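Local coordinates for 11R-lipoxygenase (Gersemia fruticosa, PDB 3VF1), which probably catalyses the insertion of molecular oxygen into a polyunsaturated fatty acid at a non-heme iron, under regulation by calcium, at residues 223-228 and 595-600; 254-259 and 589-594; 280-285 and 359-364. One frame throughout, in Å; residues are numbered along the deposited sequence.

Contact 1: residues 223-228 and 595-600; sequences WDDWDC and LMRQPP
The guanidinium group of Arg597 turns its edge, not a face, to Asp225: OD1 of Asp225 lies almost in the guanidinium plane, in front of the end carrying NH1 and NH2. The carboxylate is used quite differently. Its plane stands 86° from that of the guanidinium, and both nitrogens reach OD1 from the same face, NH2 lying 79° out of the carboxylate plane. Arg597 NH1 donates to Asp225 OD1 over 3.1 Å, and NH2 donates to that same oxygen over 3.0 Å. This is an end-on, two-nitrogen grip on a single atom, distinct from the pairing in which each nitrogen takes its own oxygen; Asp225 OD2 stays 3.9 Å from NH2. The long arginine chain suits a gap in which the nearest CA atoms, those of Asp225 and Arg597, are 10.2 Å apart. A bend at chi3 (-66°) swings the head round on the end of the chain, and NE keeps its own bond to the backbone oxygen of Leu616, a second hold limiting the head's rotation. The link joins the surface loops preceding helices 247-250 and 609-615. Charge attraction therefore probably matters more than lone-pair direction, and nearby solvent is likely to temper it.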
loop_
_atom_site.group_PDB
_atom_site.type_symbol
_atom_site.label_atom_id
_atom_site.label_comp_id
_atom_site.label_asym_id
_atom_site.label_seq_id
_atom_site.Cartn_x
_atom_site.Cartn_y
_atom_site.Cartn_z
ATOM N N TRP A 223 -30.598 -13.047 4.713
ATOM C CA TRP A 223 -29.741 -14.129 4.236
ATOM C C TRP A 223 -30.335 -14.849 3.027
ATOM O O TRP A 223 -30.024 -16.013 2.774
ATOM C CB TRP A 223 -29.491 -15.139 5.359
ATOM C CG TRP A 223 -28.681 -14.595 6.500
ATOM C CD1 TRP A 223 -28.393 -13.285 6.753
ATOM C CD2 TRP A 223 -28.046 -15.352 7.537
ATOM N NE1 TRP A 223 -27.624 -13.179 7.885
ATOM C CE2 TRP A 223 -27.397 -14.435 8.386
ATOM C CE3 TRP A 223 -27.968 -16.717 7.832
ATOM C CZ2 TRP A 223 -26.675 -14.838 9.510
ATOM C CZ3 TRP A 223 -27.252 -17.117 8.949
ATOM C CH2 TRP A 223 -26.615 -16.179 9.774
ATOM N N ASP A 224 -31.184 -14.153 2.281
ATOM C CA ASP A 224 -31.813 -14.730 1.099
ATOM C C ASP A 224 -30.868 -14.704 -0.092
ATOM O O ASP A 224 -29.917 -13.922 -0.129
ATOM C CB ASP A 224 -33.086 -13.962 0.740
ATOM C CG ASP A 224 -34.123 -14.002 1.839
ATOM O OD1 ASP A 224 -34.066 -14.923 2.682
ATOM O OD2 ASP A 224 -34.999 -13.112 1.856
ATOM N N ASP A 225 -31.134 -15.568 -1.064
ATOM C CA ASP A 225 -30.420 -15.531 -2.329
ATOM C C ASP A 225 -30.824 -14.280 -3.088
ATOM O O ASP A 225 -31.878 -13.701 -2.829
ATOM C CB ASP A 225 -30.772 -16.753 -3.181
ATOM C CG ASP A 225 -30.301 -18.055 -2.566
ATOM O OD1 ASP A 225 -29.892 -18.045 -1.386
ATOM O OD2 ASP A 225 -30.345 -19.090 -3.264
ATOM N N TRP A 226 -29.979 -13.860 -4.021
ATOM C CA TRP A 226 -30.383 -12.875 -5.008
ATOM C C TRP A 226 -31.202 -13.607 -6.059
ATOM O O TRP A 226 -30.890 -14.745 -6.411
ATOM C CB TRP A 226 -29.164 -12.211 -5.646
ATOM C CG TRP A 226 -28.391 -11.346 -4.703
ATOM C CD1 TRP A 226 -27.276 -11.694 -3.999
ATOM C CD2 TRP A 226 -28.678 -9.986 -4.358
ATOM N NE1 TRP A 226 -26.850 -10.634 -3.236
ATOM C CE2 TRP A 226 -27.693 -9.573 -3.440
ATOM C CE3 TRP A 226 -29.670 -9.077 -4.738
ATOM C CZ2 TRP A 226 -27.671 -8.293 -2.895
ATOM C CZ3 TRP A 226 -29.647 -7.806 -4.195
ATOM C CH2 TRP A 226 -28.654 -7.425 -3.284
ATOM N N ASP A 227 -32.256 -12.967 -6.551
ATOM C CA ASP A 227 -33.147 -13.607 -7.512
ATOM C C ASP A 227 -32.406 -13.946 -8.801
ATOM O O ASP A 227 -32.570 -15.035 -9.350
ATOM C CB ASP A 227 -34.347 -12.708 -7.814
ATOM C CG ASP A 227 -35.195 -12.439 -6.586
ATOM O OD1 ASP A 227 -35.405 -13.378 -5.789
ATOM O OD2 ASP A 227 -35.645 -11.287 -6.416
ATOM N N CYS A 228 -31.590 -13.012 -9.278
ATOM C CA CYS A 228 -30.803 -13.235 -10.484
ATOM C C CYS A 228 -29.509 -12.425 -10.463
ATOM O O CYS A 228 -29.324 -11.546 -9.621
ATOM C CB CYS A 228 -31.623 -12.893 -11.730
ATOM S SG CYS A 228 -32.054 -11.150 -11.887
ATOM N N LEU A 595 -16.958 -15.255 -1.753
ATOM C CA LEU A 595 -17.223 -16.532 -1.104
ATOM C C LEU A 595 -18.219 -17.366 -1.900
ATOM O O LEU A 595 -18.898 -16.858 -2.792
ATOM C CB LEU A 595 -17.748 -16.309 0.318
ATOM C CG LEU A 595 -19.082 -15.567 0.462
ATOM C CD1 LEU A 595 -20.271 -16.473 0.175
ATOM C CD2 LEU A 595 -19.208 -14.965 1.855
ATOM N N MET A 596 -18.289 -18.652 -1.572
ATOM C CA MET A 596 -19.304 -19.540 -2.120
ATOM C C MET A 596 -20.007 -20.240 -0.964
ATOM O O MET A 596 -19.362 -20.703 -0.027
ATOM C CB MET A 596 -18.674 -20.568 -3.060
ATOM C CG MET A 596 -18.171 -19.989 -4.375
ATOM S SD MET A 596 -19.493 -19.324 -5.404
ATOM C CE MET A 596 -18.614 -18.999 -6.928
ATOM N N ARG A 597 -21.333 -20.310 -1.032
ATOM C CA ARG A 597 -22.125 -20.877 0.053
ATOM C C ARG A 597 -22.449 -22.347 -0.185
ATOM O O ARG A 597 -23.000 -23.017 0.688
ATOM C CB ARG A 597 -23.420 -20.091 0.223
ATOM C CG ARG A 597 -23.223 -18.683 0.744
ATOM C CD ARG A 597 -24.559 -17.987 0.898
ATOM N NE ARG A 597 -25.199 -17.773 -0.396
ATOM C CZ ARG A 597 -26.512 -17.805 -0.608
ATOM N NH1 ARG A 597 -27.354 -18.047 0.388
ATOM N NH2 ARG A 597 -26.985 -17.595 -1.827
ATOM N N GLN A 598 -22.115 -22.840 -1.371
ATOM C CA GLN A 598 -22.324 -24.242 -1.700
ATOM C C GLN A 598 -21.041 -24.822 -2.264
ATOM O O GLN A 598 -20.239 -24.101 -2.853
ATOM C CB GLN A 598 -23.442 -24.390 -2.730
ATOM C CG GLN A 598 -24.797 -23.893 -2.261
ATOM C CD GLN A 598 -25.399 -24.784 -1.194
ATOM O OE1 GLN A 598 -24.979 -25.928 -1.015
ATOM N NE2 GLN A 598 -26.387 -24.265 -0.477
ATOM N N PRO A 599 -20.834 -26.132 -2.083
ATOM C CA PRO A 599 -19.659 -26.764 -2.687
ATOM C C PRO A 599 -19.750 -26.727 -4.206
ATOM O O PRO A 599 -20.843 -26.558 -4.744
ATOM C CB PRO A 599 -19.726 -28.205 -2.170
ATOM C CG PRO A 599 -21.155 -28.421 -1.798
ATOM C CD PRO A 599 -21.668 -27.092 -1.338
ATOM N N PRO A 600 -18.612 -26.880 -4.895
ATOM C CA PRO A 600 -18.610 -26.850 -6.361
ATOM C C PRO A 600 -19.369 -28.035 -6.940
ATOM O O PRO A 600 -19.664 -28.980 -6.211
ATOM C CB PRO A 600 -17.123 -26.942 -6.710
ATOM C CG PRO A 600 -16.504 -27.633 -5.544
ATOM C CD PRO A 600 -17.282 -27.184 -4.342
#

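Contact 2: residues 254-259 and 589-594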
loop_
_atom_site.group_PDB
_atom_site.type_symbol
_atom_site.label_atom_id
_atom_site.label_comp_id
_atom_site.label_asym_id
_atom_site.label_seq_id
_atom_site.Cartn_x
_atom_site.Cartn_y
_atom_site.Cartn_z
ATOM N N ASP A 254 -15.743 -13.742 -22.185
ATOM C CA ASP A 254 -14.470 -14.430 -21.978
ATOM C C ASP A 254 -13.275 -13.500 -22.167
ATOM O O ASP A 254 -12.245 -13.664 -21.512
ATOM C CB ASP A 254 -14.341 -15.626 -22.927
ATOM C CG ASP A 254 -15.079 -16.856 -22.425
ATOM O OD1 ASP A 254 -15.550 -16.847 -21.267
ATOM O OD2 ASP A 254 -15.177 -17.841 -23.188
ATOM N N VAL A 255 -13.406 -12.530 -23.068
ATOM C CA VAL A 255 -12.328 -11.582 -23.315
ATOM C C VAL A 255 -12.145 -10.666 -22.109
ATOM O O VAL A 255 -11.021 -10.416 -21.672
ATOM C CB VAL A 255 -12.593 -10.735 -24.570
ATOM C CG1 VAL A 255 -11.612 -9.569 -24.649
ATOM C CG2 VAL A 255 -12.498 -11.600 -25.817
ATOM N N TRP A 256 -13.256 -10.171 -21.573
ATOM C CA TRP A 256 -13.215 -9.354 -20.368
ATOM C C TRP A 256 -12.675 -10.174 -19.205
ATOM O O TRP A 256 -11.837 -9.705 -18.439
ATOM C CB TRP A 256 -14.610 -8.826 -20.027
ATOM C CG TRP A 256 -14.691 -8.219 -18.663
ATOM C CD1 TRP A 256 -14.917 -8.873 -17.489
ATOM C CD2 TRP A 256 -14.541 -6.833 -18.326
ATOM N NE1 TRP A 256 -14.920 -7.983 -16.443
ATOM C CE2 TRP A 256 -14.692 -6.724 -16.931
ATOM C CE3 TRP A 256 -14.294 -5.675 -19.071
ATOM C CZ2 TRP A 256 -14.603 -5.503 -16.261
ATOM C CZ3 TRP A 256 -14.209 -4.463 -18.405
ATOM C CH2 TRP A 256 -14.362 -4.387 -17.015
ATOM N N PHE A 257 -13.157 -11.406 -19.087
ATOM C CA PHE A 257 -12.746 -12.307 -18.016
ATOM C C PHE A 257 -11.230 -12.452 -17.975
ATOM O O PHE A 257 -10.606 -12.258 -16.935
ATOM C CB PHE A 257 -13.391 -13.678 -18.213
ATOM C CG PHE A 257 -13.100 -14.651 -17.108
ATOM C CD1 PHE A 257 -13.881 -14.672 -15.966
ATOM C CD2 PHE A 257 -12.054 -15.552 -17.214
ATOM C CE1 PHE A 257 -13.621 -15.564 -14.946
ATOM C CE2 PHE A 257 -11.788 -16.450 -16.196
ATOM C CZ PHE A 257 -12.573 -16.456 -15.061
ATOM N N GLY A 258 -10.645 -12.797 -19.116
ATOM C CA GLY A 258 -9.207 -12.953 -19.217
ATOM C C GLY A 258 -8.471 -11.690 -18.821
ATOM O O GLY A 258 -7.457 -11.746 -18.123
ATOM N N SER A 259 -8.988 -10.544 -19.255
ATOM C CA SER A 259 -8.322 -9.268 -19.013
ATOM C C SER A 259 -8.337 -8.880 -17.535
ATOM O O SER A 259 -7.551 -8.041 -17.109
ATOM C CB SER A 259 -8.959 -8.159 -19.857
ATOM O OG SER A 259 -10.221 -7.768 -19.346
ATOM N N HIS A 589 -20.491 -7.965 -7.824
ATOM C CA HIS A 589 -19.974 -9.144 -7.129
ATOM C C HIS A 589 -19.611 -10.319 -8.045
ATOM O O HIS A 589 -18.565 -10.943 -7.864
ATOM C CB HIS A 589 -20.974 -9.610 -6.066
ATOM C CG HIS A 589 -20.405 -10.599 -5.098
ATOM N ND1 HIS A 589 -19.955 -10.240 -3.845
ATOM C CD2 HIS A 589 -20.206 -11.933 -5.201
ATOM C CE1 HIS A 589 -19.509 -11.311 -3.216
ATOM N NE2 HIS A 589 -19.648 -12.352 -4.017
ATOM N N PRO A 590 -20.474 -10.635 -9.021
ATOM C CA PRO A 590 -20.207 -11.787 -9.892
ATOM C C PRO A 590 -18.890 -11.694 -10.662
ATOM O O PRO A 590 -18.370 -12.721 -11.096
ATOM C CB PRO A 590 -21.388 -11.769 -10.866
ATOM C CG PRO A 590 -22.478 -11.082 -10.120
ATOM C CD PRO A 590 -21.792 -10.035 -9.295
ATOM N N ASN A 591 -18.360 -10.487 -10.833
ATOM C CA ASN A 591 -17.102 -10.312 -11.551
ATOM C C ASN A 591 -15.921 -10.869 -10.761
ATOM O O ASN A 591 -14.887 -11.212 -11.334
ATOM C CB ASN A 591 -16.870 -8.834 -11.876
ATOM C CG ASN A 591 -15.602 -8.605 -12.679
ATOM O OD1 ASN A 591 -15.534 -8.949 -13.860
ATOM N ND2 ASN A 591 -14.596 -8.013 -12.045
ATOM N N SER A 592 -16.083 -10.959 -9.445
ATOM C CA SER A 592 -15.040 -11.494 -8.581
ATOM C C SER A 592 -15.626 -11.885 -7.225
ATOM O O SER A 592 -15.513 -11.138 -6.253
ATOM C CB SER A 592 -13.927 -10.461 -8.397
ATOM O OG SER A 592 -12.714 -11.079 -8.000
ATOM N N PRO A 593 -16.259 -13.068 -7.162
ATOM C CA PRO A 593 -16.914 -13.563 -5.944
ATOM C C PRO A 593 -15.956 -13.647 -4.760
ATOM O O PRO A 593 -14.800 -14.032 -4.934
ATOM C CB PRO A 593 -17.388 -14.964 -6.344
ATOM C CG PRO A 593 -17.461 -14.943 -7.829
ATOM C CD PRO A 593 -16.381 -14.018 -8.280
ATOM N N THR A 594 -16.437 -13.296 -3.572
ATOM C CA THR A 594 -15.613 -13.332 -2.369
ATOM C C THR A 594 -15.786 -14.644 -1.617
ATOM O O THR A 594 -14.875 -15.094 -0.924
ATOM C CB THR A 594 -15.950 -12.165 -1.421
ATOM O OG1 THR A 594 -17.330 -12.231 -1.038
ATOM C CG2 THR A 594 -15.679 -10.832 -2.099
#
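Trp256 and Asn591 both carry CG anti to the backbone N, with chi1 of 168° for the tryptophan and -177° for the asparagine, and these two settings bring the indole and the amide together, the two side chains crossing at about a right angle. Trp256 leaves its helix toward the loop, presenting the pyrrole edge of the ring. There NE1 donates to Asn591 OD1 over 2.8 Å in a nearly straight bond. The oxygen sits practically in the indole plane, whereas the N-H comes to it tilted out of the amide plane; the two planes are 61° apart and do not stack. The remaining approach is slight: Trp256 CD1 comes to 3.7 Å from Asn591 OD1.

Asparagine suits the place because its amide accepts at one end and donates at the other. While OD1 takes the indole N-H, ND2 bonds to Thr585 O and Gln260 OE1, which settles which way round the buried amide lies. Tryptophan supplies both reach and a lone N-H donor. A phenylalanine in its place would probably leave Asn591 OD1 without its donor and weaken the tie between helix and loop. Ser259, one turn later, returns its OG to Trp256 O at 2.7 Å, and that OG also lies over the rim of one indole face.

Helix 254-263 is thus tied to the short 3-10 segment 589-591 that follows helix 582-586. Helix 369-410 packs against both, its Arg380 bonding to Asn591 O and touching Phe257, while strand 344-350 lies against Asp254, Val255 and Phe257.

Contact 3: residues 280-285 and 359-364; sequences FPVKNE and NSIWTP
Ile361 reaches Pro281 and Val282 with the tip of its longer branch. Its CB points toward segment 280-285, and there the side chain divides. The CG2 methyl takes the position anti to the backbone N and brushes Val282 CG2 at 4.3 Å. CG1 lies anti to the carbonyl carbon instead (chi1 -63°), and the chain continues fully extended (chi2 179°), which drives CD1 forward between three residues of the loop.

At the end of this arm CD1 rests 3.8 Å from Val282 CG2, its nearest side-chain atom. The proline ring borders it elsewhere, with Pro281 CG 4.1 Å from Ile361 CD1. Phe280 CD1 is more distant, 4.5 Å from the same methyl, and approaches obliquely. The model also places Ile361 CD1 only 3.0 Å from Pro281 O; so short a carbon-to-oxygen spacing is doubtful in detail.

The loop that receives the methyl is shaped by an inverse gamma turn centred on Pro281, closed by Val282 N donating to Phe280 O over 2.8 Å. Proline, with its phi already restricted, fits such a turn. Ile361 itself belongs to the short, weakly bonded strand 361-362 at one border of an antiparallel sheet, where Trp362 pairs with Ile349 of strand 344-350.

Within the loop, Val282 CG2 stands 3.5 Å above one face of the Phe280 ring, toward its rim. That methyl is therefore shared between the phenyl group and Ile361. A beta-branched isoleucine suits this place, since its CG2 and CD1 both address Val282. Gln350 adds a further side, touching Phe280, Pro281 and Ile361, while Met286 of helix 284-287 also packs on Ile361.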
loop_
_atom_site.group_PDB
_atom_site.type_symbol
_atom_site.label_atom_id
_atom_site.label_comp_id
_atom_site.label_asym_id
_atom_site.label_seq_id
_atom_site.Cartn_x
_atom_site.Cartn_y
_atom_site.Cartn_z
ATOM N N PHE A 280 -2.720 -31.481 -14.338
ATOM C CA PHE A 280 -3.654 -30.659 -15.100
ATOM C C PHE A 280 -3.707 -31.186 -16.531
ATOM O O PHE A 280 -3.254 -30.521 -17.461
ATOM C CB PHE A 280 -3.194 -29.200 -15.086
ATOM C CG PHE A 280 -4.240 -28.213 -15.543
ATOM C CD1 PHE A 280 -5.575 -28.567 -15.639
ATOM C CD2 PHE A 280 -3.875 -26.918 -15.879
ATOM C CE1 PHE A 280 -6.522 -27.648 -16.057
ATOM C CE2 PHE A 280 -4.817 -26.001 -16.298
ATOM C CZ PHE A 280 -6.141 -26.366 -16.386
ATOM N N PRO A 281 -4.264 -32.393 -16.708
ATOM C CA PRO A 281 -4.229 -33.124 -17.981
ATOM C C PRO A 281 -5.173 -32.565 -19.046
ATOM O O PRO A 281 -6.135 -33.232 -19.426
ATOM C CB PRO A 281 -4.659 -34.534 -17.572
ATOM C CG PRO A 281 -5.571 -34.315 -16.417
ATOM C CD PRO A 281 -5.012 -33.131 -15.673
ATOM N N VAL A 282 -4.894 -31.356 -19.523
ATOM C CA VAL A 282 -5.678 -30.758 -20.597
ATOM C C VAL A 282 -5.270 -31.360 -21.934
ATOM O O VAL A 282 -4.110 -31.280 -22.331
ATOM C CB VAL A 282 -5.482 -29.231 -20.657
ATOM C CG1 VAL A 282 -6.185 -28.650 -21.877
ATOM C CG2 VAL A 282 -5.990 -28.576 -19.380
ATOM N N LYS A 283 -6.231 -31.962 -22.627
ATOM C CA LYS A 283 -5.964 -32.588 -23.916
ATOM C C LYS A 283 -6.388 -31.677 -25.060
ATOM O O LYS A 283 -7.334 -30.899 -24.935
ATOM C CB LYS A 283 -6.682 -33.938 -24.015
ATOM C CG LYS A 283 -6.330 -34.904 -22.893
ATOM C CD LYS A 283 -4.824 -35.080 -22.772
ATOM C CE LYS A 283 -4.453 -35.976 -21.604
ATOM N NZ LYS A 283 -2.974 -36.067 -21.435
ATOM N N ASN A 284 -5.678 -31.786 -26.177
ATOM C CA ASN A 284 -5.925 -30.944 -27.338
ATOM C C ASN A 284 -7.381 -30.992 -27.791
ATOM O O ASN A 284 -7.945 -29.973 -28.192
ATOM C CB ASN A 284 -5.001 -31.358 -28.485
ATOM C CG ASN A 284 -5.164 -30.485 -29.713
ATOM O OD1 ASN A 284 -4.810 -29.307 -29.702
ATOM N ND2 ASN A 284 -5.687 -31.065 -30.787
ATOM N N GLU A 285 -7.988 -32.173 -27.719
ATOM C CA GLU A 285 -9.372 -32.350 -28.158
ATOM C C GLU A 285 -10.306 -31.398 -27.420
ATOM O O GLU A 285 -11.314 -30.956 -27.964
ATOM C CB GLU A 285 -9.821 -33.807 -27.958
ATOM C CG GLU A 285 -10.841 -34.044 -26.831
ATOM C CD GLU A 285 -10.338 -35.006 -25.761
ATOM O OE1 GLU A 285 -9.351 -35.726 -26.017
ATOM O OE2 GLU A 285 -10.934 -35.039 -24.661
ATOM N N ASN A 359 -13.689 -34.235 -10.343
ATOM C CA ASN A 359 -12.831 -33.089 -10.613
ATOM C C ASN A 359 -12.348 -33.107 -12.056
ATOM O O ASN A 359 -11.186 -33.407 -12.334
ATOM C CB ASN A 359 -11.631 -33.090 -9.670
ATOM C CG ASN A 359 -10.781 -31.849 -9.816
ATOM O OD1 ASN A 359 -11.294 -30.750 -10.017
ATOM N ND2 ASN A 359 -9.473 -32.020 -9.728
ATOM N N SER A 360 -13.251 -32.777 -12.970
ATOM C CA SER A 360 -12.970 -32.840 -14.396
ATOM C C SER A 360 -12.427 -31.517 -14.911
ATOM O O SER A 360 -12.372 -30.528 -14.180
ATOM C CB SER A 360 -14.253 -33.165 -15.150
ATOM O OG SER A 360 -15.198 -32.122 -14.966
ATOM N N ILE A 361 -12.038 -31.504 -16.181
ATOM C CA ILE A 361 -11.605 -30.279 -16.837
ATOM C C ILE A 361 -12.782 -29.627 -17.557
ATOM O O ILE A 361 -13.420 -30.246 -18.409
ATOM C CB ILE A 361 -10.470 -30.551 -17.837
ATOM C CG1 ILE A 361 -9.248 -31.094 -17.093
ATOM C CG2 ILE A 361 -10.116 -29.280 -18.595
ATOM C CD1 ILE A 361 -8.073 -31.430 -17.981
ATOM N N TRP A 362 -13.060 -28.376 -17.202
ATOM C CA TRP A 362 -14.163 -27.629 -17.793
ATOM C C TRP A 362 -13.660 -26.815 -18.976
ATOM O O TRP A 362 -12.535 -26.326 -18.971
ATOM C CB TRP A 362 -14.798 -26.707 -16.754
ATOM C CG TRP A 362 -15.208 -27.420 -15.506
ATOM C CD1 TRP A 362 -14.413 -27.730 -14.440
ATOM C CD2 TRP A 362 -16.512 -27.920 -15.191
ATOM N NE1 TRP A 362 -15.143 -28.389 -13.481
ATOM C CE2 TRP A 362 -16.435 -28.517 -13.917
ATOM C CE3 TRP A 362 -17.739 -27.917 -15.860
ATOM C CZ2 TRP A 362 -17.535 -29.107 -13.300
ATOM C CZ3 TRP A 362 -18.829 -28.504 -15.246
ATOM C CH2 TRP A 362 -18.721 -29.091 -13.980
ATOM N N THR A 363 -14.508 -26.670 -19.987
ATOM C CA THR A 363 -14.110 -26.040 -21.236
ATOM C C THR A 363 -15.342 -25.540 -21.987
ATOM O O THR A 363 -16.335 -26.257 -22.098
ATOM C CB THR A 363 -13.334 -27.047 -22.110
ATOM O OG1 THR A 363 -11.951 -27.043 -21.735
ATOM C CG2 THR A 363 -13.443 -26.711 -23.560
ATOM N N PRO A 364 -15.285 -24.305 -22.511
ATOM C CA PRO A 364 -16.452 -23.718 -23.182
ATOM C C PRO A 364 -16.809 -24.442 -24.478
ATOM O O PRO A 364 -17.924 -24.314 -24.974
ATOM C CB PRO A 364 -16.004 -22.283 -23.471
ATOM C CG PRO A 364 -14.520 -22.359 -23.551
ATOM C CD PRO A 364 -14.114 -23.412 -22.563
#

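In the fold
The six segments come along the chain as 223-228, 254-259, 280-285, 359-364, 589-594 and 595-600, so the contacts close like brackets: contact 3 within contact 2, and contact 2 within contact 1. The centres of contacts 1 and 2 lie about 17 Å apart, those of 2 and 3 about 20 Å, and those of 1 and 3 about 26 Å. Contacts 1 and 2 adjoin where residue 594 meets 595. Long helix 369-410 touches residues of all three, and strand 344-350 borders contacts 2 and 3. That helix also carries the iron ligands His392 and His397, yet all three contacts lie away from the metal, joining loops, a helix and a sheet edge on one side of the chain's centre.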